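Local coordinates for diguanylate cyclase/phosphodiesterase-domain containing protein (PDB 6KHU) that is a putative diguanylate cyclase of the GGDEF family, whose active members join two GTP molecules into cyclic di-GMP, at residues 17-20 with 21-24; 68-71 with 72-75; 89-92 with 93-96; 110-113 with 114-118; 119-122 with 123-127. All blocks are in the same frame, centred on the assembly; numbering follows the deposited sequence.

Contact 1 (17-20 with 21-24)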
loop_
_atom_site.group_PDB
_atom_site.type_symbol
_atom_site.label_atom_id
_atom_site.label_comp_id
_atom_site.label_asym_id
_atom_site.label_seq_id
_atom_site.Cartn_x
_atom_site.Cartn_y
_atom_site.Cartn_z
ATOM N N SER A 17 2.123 12.600 0.126
ATOM C CA SER A 17 1.558 13.923 0.389
ATOM C C SER A 17 1.460 14.755 -0.884
ATOM O O SER A 17 0.523 15.547 -1.034
ATOM C CB SER A 17 2.377 14.649 1.451
ATOM O OG SER A 17 3.627 15.026 0.908
ATOM N N TYR A 18 2.402 14.587 -1.818
ATOM C CA TYR A 18 2.275 15.251 -3.112
ATOM C C TYR A 18 1.055 14.742 -3.865
ATOM O O TYR A 18 0.279 15.526 -4.425
ATOM C CB TYR A 18 3.531 15.027 -3.958
ATOM C CG TYR A 18 4.774 15.699 -3.430
ATOM C CD1 TYR A 18 4.688 16.742 -2.519
ATOM C CD2 TYR A 18 6.038 15.282 -3.841
ATOM C CE1 TYR A 18 5.825 17.351 -2.025
ATOM C CE2 TYR A 18 7.188 15.893 -3.359
ATOM C CZ TYR A 18 7.069 16.932 -2.451
ATOM O OH TYR A 18 8.193 17.555 -1.962
ATOM N N GLN A 19 0.890 13.420 -3.923
ATOM C CA GLN A 19 -0.261 12.855 -4.616
ATOM C C GLN A 19 -1.563 13.289 -3.962
ATOM O O GLN A 19 -2.559 13.542 -4.659
ATOM C CB GLN A 19 -0.150 11.328 -4.655
ATOM C CG GLN A 19 -1.396 10.622 -5.141
ATOM C CD GLN A 19 -1.863 11.077 -6.516
ATOM O OE1 GLN A 19 -1.074 11.536 -7.346
ATOM N NE2 GLN A 19 -3.156 10.918 -6.776
ATOM N N HIS A 20 -1.581 13.374 -2.622
ATOM C CA HIS A 20 -2.796 13.799 -1.932
ATOM C C HIS A 20 -3.195 15.202 -2.366
ATOM O O HIS A 20 -4.382 15.477 -2.602
ATOM C CB HIS A 20 -2.592 13.729 -0.409
ATOM C CG HIS A 20 -3.805 14.093 0.390
ATOM N ND1 HIS A 20 -4.909 13.270 0.486
ATOM C CD2 HIS A 20 -4.082 15.183 1.152
ATOM C CE1 HIS A 20 -5.817 13.841 1.265
ATOM N NE2 HIS A 20 -5.343 15.005 1.679
ATOM N N GLN A 21 -2.210 16.091 -2.527
ATOM C CA GLN A 21 -2.502 17.446 -2.983
ATOM C C GLN A 21 -3.001 17.449 -4.419
ATOM O O GLN A 21 -3.977 18.134 -4.745
ATOM C CB GLN A 21 -1.261 18.326 -2.858
ATOM C CG GLN A 21 -1.467 19.697 -3.450
ATOM C CD GLN A 21 -0.447 20.696 -2.955
ATOM O OE1 GLN A 21 -0.035 20.659 -1.793
ATOM N NE2 GLN A 21 -0.043 21.608 -3.832
ATOM N N ARG A 22 -2.337 16.690 -5.294
ATOM C CA ARG A 22 -2.751 16.611 -6.693
ATOM C C ARG A 22 -4.153 16.028 -6.831
ATOM O O ARG A 22 -4.928 16.458 -7.694
ATOM C CB ARG A 22 -1.746 15.770 -7.493
ATOM C CG ARG A 22 -0.437 16.473 -7.855
ATOM C CD ARG A 22 0.337 15.644 -8.894
ATOM N NE ARG A 22 0.595 14.312 -8.361
ATOM C CZ ARG A 22 1.726 13.947 -7.767
ATOM N NH1 ARG A 22 2.752 14.787 -7.681
ATOM N NH2 ARG A 22 1.845 12.722 -7.290
ATOM N N ALA A 23 -4.481 15.022 -6.014
ATOM C CA ALA A 23 -5.813 14.424 -6.042
ATOM C C ALA A 23 -6.878 15.450 -5.667
ATOM O O ALA A 23 -7.921 15.558 -6.324
ATOM C CB ALA A 23 -5.859 13.226 -5.089
ATOM N N PHE A 24 -6.625 16.213 -4.603
ATOM C CA PHE A 24 -7.505 17.315 -4.231
ATOM C C PHE A 24 -7.693 18.274 -5.400
ATOM O O PHE A 24 -8.823 18.567 -5.808
ATOM C CB PHE A 24 -6.920 18.043 -3.017
ATOM C CG PHE A 24 -7.781 19.161 -2.491
ATOM C CD1 PHE A 24 -8.902 18.891 -1.723
ATOM C CD2 PHE A 24 -7.451 20.485 -2.743
ATOM C CE1 PHE A 24 -9.684 19.928 -1.212
ATOM C CE2 PHE A 24 -8.232 21.519 -2.240
ATOM C CZ PHE A 24 -9.348 21.231 -1.474
#
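Arg-22 lies back along helix 9-26 and meets Gln-19, one turn earlier. The two side chains cross at about a right angle. Gln-19 is bent at its second torsion, and this turns its amide oxygen toward the guanidinium. Arg-22 NH2 donates to Gln-19 OE1 at 3.2 Å. The donor sits on a lone pair of OE1, in its carbonyl plane, and OE1 lies at the edge of the guanidinium, in its plane. Arg-22 NE makes a second, weak bond to Gln-19 OE1 at 3.4 Å. The oxygen is thus shared by two N-H groups of one side chain, which limits how the guanidinium can turn. The amide and guanidinium planes are 48° apart.

Arg-22 CG stands anti to its carbonyl carbon (chi1 -77°), which sends the chain back toward residues 18 and 19. Tyr-18 O lies over the centre of one guanidinium face, 4.0 Å above the plane. Tyr-18 CB is 3.8 Å from Arg-22 NH1.

Gln-21 takes a different course. Its CB packs 3.6 Å from Tyr-18 O, but the extended chain leads away, and its amide NE2 bonds to Glu-25. Beneath the side chains run regular i to i+4 bonds, such as Ala-23 N to Gln-19 O at 2.8 Å.

This is side-chain pairing along an amphipathic helix. Gln-19 and Ala-23 face the sheet: Gln-19 touches Phe-77 and Ile-79 of strand 73-79, and Ala-23 touches Tyr-30 of strand 30-37 and Tyr-112 of strand 105-112.

Contact 2 (68-71 with 72-75)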
loop_
_atom_site.group_PDB
_atom_site.type_symbol
_atom_site.label_atom_id
_atom_site.label_comp_id
_atom_site.label_asym_id
_atom_site.label_seq_id
_atom_site.Cartn_x
_atom_site.Cartn_y
_atom_site.Cartn_z
ATOM N N ARG A 68 8.484 0.986 2.071
ATOM C CA ARG A 68 8.806 0.235 3.285
ATOM C C ARG A 68 8.370 1.093 4.465
ATOM O O ARG A 68 9.098 1.982 4.910
ATOM C CB ARG A 68 10.296 -0.100 3.346
ATOM C CG ARG A 68 10.732 -0.958 4.556
ATOM C CD ARG A 68 12.241 -0.831 4.793
ATOM N NE ARG A 68 12.780 -1.781 5.779
ATOM C CZ ARG A 68 13.015 -1.489 7.060
ATOM N NH1 ARG A 68 12.746 -0.276 7.536
ATOM N NH2 ARG A 68 13.508 -2.420 7.875
ATOM N N TYR A 69 7.160 0.842 4.968
ATOM C CA TYR A 69 6.593 1.713 5.990
ATOM C C TYR A 69 7.218 1.463 7.361
ATOM O O TYR A 69 7.412 2.404 8.132
ATOM C CB TYR A 69 5.074 1.532 6.046
ATOM C CG TYR A 69 4.412 2.571 6.900
ATOM C CD1 TYR A 69 4.270 3.872 6.452
ATOM C CD2 TYR A 69 3.970 2.264 8.182
ATOM C CE1 TYR A 69 3.688 4.842 7.251
ATOM C CE2 TYR A 69 3.377 3.218 8.978
ATOM C CZ TYR A 69 3.240 4.507 8.502
ATOM O OH TYR A 69 2.662 5.466 9.293
ATOM N N SER A 70 7.537 0.209 7.668
ATOM C CA SER A 70 8.210 -0.179 8.899
ATOM C C SER A 70 8.995 -1.455 8.612
ATOM O O SER A 70 9.002 -1.956 7.484
ATOM C CB SER A 70 7.207 -0.385 10.033
ATOM O OG SER A 70 6.650 -1.684 9.952
ATOM N N ASP A 71 9.642 -2.003 9.644
ATOM C CA ASP A 71 10.424 -3.211 9.396
ATOM C C ASP A 71 9.557 -4.412 9.025
ATOM O O ASP A 71 10.096 -5.398 8.522
ATOM C CB ASP A 71 11.332 -3.541 10.595
ATOM C CG ASP A 71 10.556 -3.857 11.864
ATOM O OD1 ASP A 71 9.321 -3.677 11.879
ATOM O OD2 ASP A 71 11.187 -4.281 12.858
ATOM N N ASP A 72 8.231 -4.347 9.204
ATOM C CA ASP A 72 7.374 -5.437 8.753
ATOM C C ASP A 72 6.136 -4.980 7.974
ATOM O O ASP A 72 5.273 -5.813 7.667
ATOM C CB ASP A 72 6.951 -6.309 9.950
ATOM C CG ASP A 72 6.138 -5.549 10.995
ATOM O OD1 ASP A 72 5.728 -4.388 10.754
ATOM O OD2 ASP A 72 5.899 -6.137 12.077
ATOM N N THR A 73 6.009 -3.693 7.651
ATOM C CA THR A 73 4.813 -3.195 6.988
ATOM C C THR A 73 5.200 -2.532 5.675
ATOM O O THR A 73 6.173 -1.780 5.616
ATOM C CB THR A 73 4.046 -2.197 7.879
ATOM O OG1 THR A 73 3.657 -2.838 9.103
ATOM C CG2 THR A 73 2.794 -1.692 7.174
ATOM N N PHE A 74 4.452 -2.834 4.619
ATOM C CA PHE A 74 4.545 -2.092 3.373
ATOM C C PHE A 74 3.339 -1.177 3.225
ATOM O O PHE A 74 2.252 -1.459 3.744
ATOM C CB PHE A 74 4.590 -3.017 2.158
ATOM C CG PHE A 74 5.898 -3.712 1.964
ATOM C CD1 PHE A 74 6.952 -3.069 1.336
ATOM C CD2 PHE A 74 6.064 -5.030 2.378
ATOM C CE1 PHE A 74 8.168 -3.728 1.132
ATOM C CE2 PHE A 74 7.274 -5.699 2.179
ATOM C CZ PHE A 74 8.325 -5.044 1.557
ATOM N N ALA A 75 3.533 -0.093 2.483
ATOM C CA ALA A 75 2.430 0.743 2.050
ATOM C C ALA A 75 2.466 0.880 0.534
ATOM O O ALA A 75 3.506 0.699 -0.110
ATOM C CB ALA A 75 2.464 2.118 2.729
HETATM O O HOH W 1 5.476 -2.272 12.366
#
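Tyr-69 lays its CB against the start of strand 73-79, 4.1 Å from Thr-73 CG2 and 4.3 Å from Ala-75 CB. The ring leads onward, and Lys-9 makes a cation-pi contact with it.

Ser-70 carries the polar side of the turn. Its OG sits between backbone N and carbonyl carbon (chi1 83°), a crowded position that points it at residues 72 and 73. Asp-72 N donates to Ser-70 OG at 3.2 Å, fairly straight at 161°. Water 1 joins Ser-70 OG to Asp-72 OD1, giving its proton to the carboxylate at 2.7 Å. Replacing Ser-70 by an alanine would probably leave Asp-72 N without this acceptor and the water with one partner fewer.

The backbone closes the turn. Ser-70 N donates to Thr-73 O at 3.2 Å, and Tyr-69 N adds a weak bond to the same oxygen. Asp-71 OD1 and Asp-72 OD1 are 3.8 Å apart, so the like charges probably repel, though Arg-44 pairs weakly with Asp-71 OD2.

Arg-68 and Phe-74 form an antiparallel non-hydrogen-bonded pair. This is a beta hairpin, at the place where GGDEF domains carry their signature. Here the five positions read Ser-Asp-Asp-Thr-Phe, a degenerate form, so cyclase activity cannot be assumed.

Contact 3 (89-92 with 93-96). With ZN (zinc ion), chain C.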
loop_
_atom_site.group_PDB
_atom_site.type_symbol
_atom_site.label_atom_id
_atom_site.label_comp_id
_atom_site.label_asym_id
_atom_site.label_seq_id
_atom_site.Cartn_x
_atom_site.Cartn_y
_atom_site.Cartn_z
ATOM N N ILE A 89 -8.536 -4.655 -6.084
ATOM C CA ILE A 89 -7.090 -4.648 -5.886
ATOM C C ILE A 89 -6.725 -5.402 -4.618
ATOM O O ILE A 89 -5.786 -6.206 -4.606
ATOM C CB ILE A 89 -6.555 -3.208 -5.869
ATOM C CG1 ILE A 89 -6.709 -2.591 -7.258
ATOM C CG2 ILE A 89 -5.091 -3.187 -5.412
ATOM C CD1 ILE A 89 -6.388 -1.131 -7.307
ATOM N N GLU A 90 -7.473 -5.175 -3.534
ATOM C CA GLU A 90 -7.188 -5.899 -2.297
ATOM C C GLU A 90 -7.306 -7.403 -2.498
ATOM O O GLU A 90 -6.468 -8.164 -2.007
ATOM C CB GLU A 90 -8.120 -5.460 -1.172
ATOM C CG GLU A 90 -7.694 -6.027 0.181
ATOM C CD GLU A 90 -8.737 -5.826 1.276
ATOM O OE1 GLU A 90 -9.922 -6.122 1.029
ATOM O OE2 GLU A 90 -8.370 -5.362 2.380
ATOM N N GLU A 91 -8.350 -7.853 -3.198
ATOM C CA GLU A 91 -8.496 -9.286 -3.439
ATOM C C GLU A 91 -7.309 -9.829 -4.229
ATOM O O GLU A 91 -6.802 -10.918 -3.932
ATOM C CB GLU A 91 -9.814 -9.565 -4.170
ATOM C CG GLU A 91 -10.452 -10.928 -3.869
ATOM C CD GLU A 91 -10.608 -11.212 -2.374
ATOM O OE1 GLU A 91 -10.504 -12.395 -1.979
ATOM O OE2 GLU A 91 -10.845 -10.256 -1.595
ATOM N N ARG A 92 -6.838 -9.070 -5.228
ATOM C CA ARG A 92 -5.699 -9.528 -6.016
ATOM C C ARG A 92 -4.463 -9.690 -5.140
ATOM O O ARG A 92 -3.748 -10.694 -5.246
ATOM C CB ARG A 92 -5.422 -8.557 -7.175
ATOM C CG ARG A 92 -6.406 -8.667 -8.345
ATOM C CD ARG A 92 -6.354 -7.438 -9.260
ATOM N NE ARG A 92 -5.035 -7.263 -9.865
ATOM C CZ ARG A 92 -4.534 -6.097 -10.270
ATOM N NH1 ARG A 92 -3.315 -6.049 -10.809
ATOM N NH2 ARG A 92 -5.244 -4.979 -10.143
ATOM N N ILE A 93 -4.201 -8.721 -4.258
ATOM C CA ILE A 93 -3.065 -8.844 -3.346
ATOM C C ILE A 93 -3.220 -10.094 -2.481
ATOM O O ILE A 93 -2.275 -10.885 -2.323
ATOM C CB ILE A 93 -2.914 -7.574 -2.488
ATOM C CG1 ILE A 93 -2.588 -6.356 -3.373
ATOM C CG2 ILE A 93 -1.842 -7.792 -1.408
ATOM C CD1 ILE A 93 -2.883 -5.033 -2.712
ATOM N N LYS A 94 -4.428 -10.308 -1.939
ATOM C CA LYS A 94 -4.671 -11.474 -1.084
ATOM C C LYS A 94 -4.476 -12.778 -1.851
ATOM O O LYS A 94 -3.842 -13.713 -1.343
ATOM C CB LYS A 94 -6.084 -11.407 -0.490
ATOM C CG LYS A 94 -6.286 -10.232 0.496
ATOM C CD LYS A 94 -7.379 -10.509 1.538
ATOM C CE LYS A 94 -8.764 -10.471 0.909
ATOM N NZ LYS A 94 -9.856 -10.442 1.935
ATOM N N ASN A 95 -4.992 -12.843 -3.083
ATOM C CA ASN A 95 -4.813 -14.022 -3.932
ATOM C C ASN A 95 -3.339 -14.323 -4.176
ATOM O O ASN A 95 -2.929 -15.488 -4.157
ATOM C CB ASN A 95 -5.526 -13.829 -5.271
ATOM C CG ASN A 95 -7.041 -13.868 -5.141
ATOM O OD1 ASN A 95 -7.570 -14.198 -4.087
ATOM N ND2 ASN A 95 -7.738 -13.541 -6.227
ATOM N N HIS A 96 -2.526 -13.293 -4.418
ATOM C CA HIS A 96 -1.095 -13.540 -4.613
ATOM C C HIS A 96 -0.446 -14.057 -3.338
ATOM O O HIS A 96 0.371 -14.988 -3.382
ATOM C CB HIS A 96 -0.391 -12.278 -5.103
ATOM C CG HIS A 96 -0.614 -11.995 -6.557
ATOM N ND1 HIS A 96 -1.837 -11.598 -7.058
ATOM C CD2 HIS A 96 0.220 -12.077 -7.621
ATOM C CE1 HIS A 96 -1.747 -11.450 -8.369
ATOM N NE2 HIS A 96 -0.507 -11.733 -8.737
HETATM ZN ZN ZN C . 0.112 -11.509 -10.653
#
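Arg-92 O accepts two bonds from His-96, one helical turn later. His-96 N reaches it at 3.0 Å, the regular bond of helix 86-100. His-96 ND1 reaches it at 2.8 Å. The two donors come from opposite faces of the carbonyl plane, and ND1 stands 43° out of that plane rather than on a lone pair. The oxygen meets the imidazole at its edge, in the ring plane.

His-96 thus serves a zinc site on a helix. A first torsion of -77° sets the ring beside the backbone N, where ND1 meets Arg-92 O. With ND1 donating, NE2 can offer its lone pair to the zinc ion, 2.0 Å away. Glu-57 binds the same ion. Arg-92 O is therefore a second-shell group that fixes the rotation of the ring, and its pull on the ND1 proton would probably make NE2 a better donor to the metal.

Ile-89 and Ile-93 line the buried side of the helix, near Cys-58. Ile-89 CG2 meets Ile-93 CD1 at 3.9 Å.

On the solvent side, Glu-91 bends toward Lys-94. The salt bridge is long: Glu-91 OE2 is 3.7 Å from Lys-94 NZ, and lies closer to Lys-94 CE, at 3.3 Å.

Contact 4 (110-113 with 114-118). With ZN (zinc ion), chain B.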
loop_
_atom_site.group_PDB
_atom_site.type_symbol
_atom_site.label_atom_id
_atom_site.label_comp_id
_atom_site.label_asym_id
_atom_site.label_seq_id
_atom_site.Cartn_x
_atom_site.Cartn_y
_atom_site.Cartn_z
ATOM N N LYS A 110 -7.600 2.547 2.553
ATOM C CA LYS A 110 -8.405 3.753 2.707
ATOM C C LYS A 110 -8.432 4.463 1.361
ATOM O O LYS A 110 -7.375 4.690 0.769
ATOM C CB LYS A 110 -7.828 4.682 3.774
ATOM C CG LYS A 110 -7.937 4.167 5.193
ATOM C CD LYS A 110 -9.314 4.415 5.756
ATOM C CE LYS A 110 -9.455 3.829 7.160
ATOM N NZ LYS A 110 -10.761 4.222 7.762
ATOM N N SER A 111 -9.625 4.789 0.866
ATOM C CA SER A 111 -9.768 5.460 -0.423
ATOM C C SER A 111 -10.069 6.938 -0.216
ATOM O O SER A 111 -10.908 7.300 0.616
ATOM C CB SER A 111 -10.877 4.819 -1.263
ATOM O OG SER A 111 -10.578 3.462 -1.535
ATOM N N TYR A 112 -9.381 7.782 -0.963
ATOM C CA TYR A 112 -9.674 9.201 -0.970
ATOM C C TYR A 112 -10.561 9.510 -2.164
ATOM O O TYR A 112 -10.295 9.021 -3.261
ATOM C CB TYR A 112 -8.382 10.023 -1.070
ATOM C CG TYR A 112 -8.607 11.515 -1.278
ATOM C CD1 TYR A 112 -8.797 12.353 -0.194
ATOM C CD2 TYR A 112 -8.629 12.080 -2.562
ATOM C CE1 TYR A 112 -9.012 13.714 -0.354
ATOM C CE2 TYR A 112 -8.836 13.465 -2.737
ATOM C CZ TYR A 112 -9.034 14.268 -1.616
ATOM O OH TYR A 112 -9.247 15.624 -1.736
ATOM N N PRO A 113 -11.614 10.324 -2.032
ATOM C CA PRO A 113 -12.061 11.054 -0.837
ATOM C C PRO A 113 -13.156 10.379 -0.002
ATOM O O PRO A 113 -13.558 10.956 1.020
ATOM C CB PRO A 113 -12.614 12.352 -1.434
ATOM C CG PRO A 113 -13.235 11.881 -2.748
ATOM C CD PRO A 113 -12.344 10.759 -3.244
ATOM N N GLU A 114 -13.632 9.193 -0.400
ATOM C CA GLU A 114 -14.843 8.660 0.227
ATOM C C GLU A 114 -14.575 8.152 1.638
ATOM O O GLU A 114 -15.422 8.297 2.526
ATOM C CB GLU A 114 -15.446 7.554 -0.638
ATOM C CG GLU A 114 -16.302 8.083 -1.785
ATOM C CD GLU A 114 -17.611 7.314 -1.968
ATOM O OE1 GLU A 114 -17.567 6.170 -2.482
ATOM O OE2 GLU A 114 -18.682 7.863 -1.610
ATOM N N ASP A 115 -13.411 7.546 1.868
ATOM C CA ASP A 115 -13.086 7.087 3.211
ATOM C C ASP A 115 -12.493 8.200 4.069
ATOM O O ASP A 115 -12.609 8.146 5.293
ATOM C CB ASP A 115 -12.096 5.911 3.160
ATOM C CG ASP A 115 -12.700 4.645 2.566
ATOM O OD1 ASP A 115 -13.940 4.464 2.638
ATOM O OD2 ASP A 115 -11.921 3.825 2.034
ATOM N N PHE A 116 -11.846 9.195 3.458
ATOM C CA PHE A 116 -11.101 10.191 4.224
ATOM C C PHE A 116 -10.765 11.373 3.338
ATOM O O PHE A 116 -10.731 11.266 2.109
ATOM C CB PHE A 116 -9.799 9.614 4.807
ATOM C CG PHE A 116 -8.679 9.434 3.783
ATOM C CD1 PHE A 116 -8.578 8.252 3.038
ATOM C CD2 PHE A 116 -7.727 10.419 3.590
ATOM C CE1 PHE A 116 -7.560 8.064 2.115
ATOM C CE2 PHE A 116 -6.697 10.254 2.658
ATOM C CZ PHE A 116 -6.609 9.072 1.913
HETATM N N MSE A 117 -10.461 12.490 3.984
HETATM C CA MSE A 117 -9.866 13.615 3.285
HETATM C C MSE A 117 -8.711 14.202 4.074
HETATM O O MSE A 117 -7.947 15.031 3.575
HETATM C CB MSE A 117 -10.928 14.655 3.007
HETATM C CG MSE A 117 -11.744 14.253 1.795
HETATM SE SE MSE A 117 -13.239 15.429 1.558
HETATM C CE MSE A 117 -12.296 16.804 0.508
ATOM N N ASP A 118 -8.575 13.726 5.308
ATOM C CA ASP A 118 -7.476 14.092 6.192
ATOM C C ASP A 118 -6.431 12.972 6.122
ATOM O O ASP A 118 -6.657 11.873 6.645
ATOM C CB ASP A 118 -8.019 14.302 7.607
ATOM C CG ASP A 118 -6.942 14.661 8.634
ATOM O OD1 ASP A 118 -5.840 14.098 8.588
ATOM O OD2 ASP A 118 -7.232 15.478 9.543
HETATM ZN ZN ZN B . -5.936 15.696 10.979
HETATM O O HOH W 2 -12.530 6.187 7.019
HETATM O O HOH W 3 -6.188 13.890 12.330
#
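A tight loop links strand 105-112 to helix 119-130, and Ser-111 and Asp-115 close it with a pair of bonds. Ser-111 N donates to Asp-115 OD2 at 2.8 Å, nearly straight at 165°. OD2 is met on its anti side, 26° out of the carboxylate plane. In return Asp-115 N donates to Ser-111 O at 2.8 Å. The chain turns between them through a cis peptide bond before Pro-113. Asp-115 OD1 is taken by a salt bridge to Lys-83.

Phe-116 folds its ring back under the strand. A chi1 of 75° tucks the ring over its own backbone and brings it to Tyr-112. Tyr-112 CA lies over one face. Tyr-112 CB makes an off-centre CH-pi contact, 4.1 Å from the centroid of the Phe-116 ring. Lys-110 O comes at the ring edge, and Lys-110 CB is 3.7 Å from Phe-116 CD1. The ring also touches His-20 and Ala-122. With an alanine here, Tyr-112 CB would probably lose the ring face it packs on, and a gap would open toward Ala-122 of the helix.

Selenomethionine Met-117 sets its CG 3.5 Å from Tyr-112 CE1. Water 2 bridges Lys-110 NZ and Asp-115 O.

Asp-118 is the N-cap of helix 119-130. Its OD1 accepts from Lys-121 N, while OD2 binds a zinc ion at 1.9 Å, with water 3 also on the metal. One carboxylate is therefore split between helix start and metal, which should hold it in a single orientation.

Contact 5 (119-122 with 123-127)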
loop_
_atom_site.group_PDB
_atom_site.type_symbol
_atom_site.label_atom_id
_atom_site.label_comp_id
_atom_site.label_asym_id
_atom_site.label_seq_id
_atom_site.Cartn_x
_atom_site.Cartn_y
_atom_site.Cartn_z
ATOM N N LEU A 119 -5.278 13.263 5.504
ATOM C CA LEU A 119 -4.301 12.212 5.224
ATOM C C LEU A 119 -3.665 11.668 6.502
ATOM O O LEU A 119 -3.466 10.452 6.627
ATOM C CB LEU A 119 -3.224 12.717 4.262
ATOM C CG LEU A 119 -2.129 11.691 3.900
ATOM C CD1 LEU A 119 -2.686 10.423 3.241
ATOM C CD2 LEU A 119 -1.055 12.338 3.025
ATOM N N GLU A 120 -3.326 12.532 7.458
ATOM C CA GLU A 120 -2.744 11.989 8.677
ATOM C C GLU A 120 -3.733 11.074 9.393
ATOM O O GLU A 120 -3.323 10.068 9.975
ATOM C CB GLU A 120 -2.266 13.100 9.611
ATOM C CG GLU A 120 -1.633 12.527 10.882
ATOM C CD GLU A 120 -0.522 11.497 10.565
ATOM O OE1 GLU A 120 0.450 11.853 9.847
ATOM O OE2 GLU A 120 -0.635 10.312 10.992
ATOM N N LYS A 121 -5.037 11.362 9.308
ATOM C CA LYS A 121 -6.023 10.484 9.941
ATOM C C LYS A 121 -6.083 9.128 9.240
ATOM O O LYS A 121 -6.098 8.082 9.902
ATOM C CB LYS A 121 -7.411 11.138 9.953
ATOM C CG LYS A 121 -8.495 10.264 10.605
ATOM C CD LYS A 121 -8.173 10.019 12.079
ATOM C CE LYS A 121 -9.426 9.662 12.874
ATOM N NZ LYS A 121 -9.923 8.316 12.529
ATOM N N ALA A 122 -6.145 9.126 7.899
ATOM C CA ALA A 122 -6.078 7.869 7.154
ATOM C C ALA A 122 -4.856 7.048 7.557
ATOM O O ALA A 122 -4.954 5.832 7.754
ATOM C CB ALA A 122 -6.054 8.139 5.649
ATOM N N ILE A 123 -3.698 7.702 7.696
ATOM C CA ILE A 123 -2.458 6.981 7.990
ATOM C C ILE A 123 -2.519 6.352 9.380
ATOM O O ILE A 123 -2.189 5.171 9.560
ATOM C CB ILE A 123 -1.248 7.921 7.839
ATOM C CG1 ILE A 123 -1.013 8.230 6.356
ATOM C CG2 ILE A 123 0.014 7.309 8.470
ATOM C CD1 ILE A 123 -0.584 7.013 5.569
ATOM N N LEU A 124 -2.923 7.136 10.386
ATOM C CA LEU A 124 -3.119 6.593 11.731
ATOM C C LEU A 124 -4.094 5.427 11.724
ATOM O O LEU A 124 -3.844 4.394 12.352
ATOM C CB LEU A 124 -3.635 7.676 12.680
ATOM C CG LEU A 124 -2.666 8.474 13.551
ATOM C CD1 LEU A 124 -1.215 8.108 13.315
ATOM C CD2 LEU A 124 -2.885 9.968 13.390
ATOM N N ASP A 125 -5.213 5.578 11.018
ATOM C CA ASP A 125 -6.209 4.514 10.967
ATOM C C ASP A 125 -5.648 3.257 10.309
ATOM O O ASP A 125 -5.953 2.138 10.732
ATOM C CB ASP A 125 -7.441 4.990 10.205
ATOM C CG ASP A 125 -8.309 5.940 11.017
ATOM O OD1 ASP A 125 -8.056 6.087 12.229
ATOM O OD2 ASP A 125 -9.248 6.540 10.435
ATOM N N LEU A 126 -4.849 3.419 9.251
ATOM C CA LEU A 126 -4.303 2.249 8.567
ATOM C C LEU A 126 -3.339 1.493 9.469
ATOM O O LEU A 126 -3.379 0.258 9.526
ATOM C CB LEU A 126 -3.613 2.667 7.267
ATOM C CG LEU A 126 -4.564 2.907 6.100
ATOM C CD1 LEU A 126 -3.946 3.861 5.080
ATOM C CD2 LEU A 126 -4.996 1.583 5.446
ATOM N N GLU A 127 -2.468 2.223 10.178
ATOM C CA GLU A 127 -1.592 1.631 11.191
ATOM C C GLU A 127 -2.372 0.761 12.176
ATOM O O GLU A 127 -2.023 -0.405 12.412
ATOM C CB GLU A 127 -0.857 2.738 11.956
ATOM C CG GLU A 127 0.289 3.362 11.200
ATOM C CD GLU A 127 0.990 4.463 11.985
ATOM O OE1 GLU A 127 0.577 4.757 13.131
ATOM O OE2 GLU A 127 1.955 5.041 11.445
#
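The carboxylate of Asp-125 receives Lys-121 NZ at its edge, between the two oxygens. NZ donates to Asp-125 OD2 at 2.8 Å, on the syn lone pair, and makes a weaker bond to Asp-125 OD1 at 2.9 Å. The forked salt bridge spans one turn of helix 119-130. Lys-121 O lies over one face, 3.3 Å from Asp-125 CG. The lysine bends at its second and fourth torsions, which carries NZ round to the acid.

The carboxylate of Glu-120 has an apolar neighbour. Its OE2 sits 3.3 Å from both methyls of Leu-124, CD1 and CD2. Both leucine torsions are off the usual values (chi1 -95°, chi2 2°), so the side chain may be strained or loosely defined and the approach is doubtful.

On the inner side, Leu-119 and Ile-123 lie alongside each other and point the same way, with Leu-119 CD1 4.2 Å from Ile-123 CG1. They cover Leu-16 of helix 9-26. Leu-126 packs on Ile-32 and Phe-34 of strand 30-37, so this is an amphipathic helix laid on the sheet.

Lys-110 reaches Asp-125 OD2 too, as a long, weak ion pair. With two lysines close by, Asp-125 is likely to stay ionised.

Contacts 1, 4 and 5 form one connected patch. The centres of contacts 4 and 5 are about 10 Å apart, those of 1 and 4 about 12 Å. His-20 of contact 1 meets the Tyr-112 ring edge-to-face, and Phe-116 CG of contact 4 packs 3.5 Å from Ala-122 CB of contact 5. Contact 2, the hairpin at the GGDEF signature position, joins this patch through Tyr-69, whose OH hydrogen-bonds Glu-127 OE2 of contact 5 and packs 3.3 Å from Ile-123 CG2. Contact 3 stands apart, with nearest atoms about 8 Å from contacts 4 and 5. Zinc ions bind at contacts 3 and 4; the ion on Asp-118 lies about 5 Å from the Glu-120 side chain.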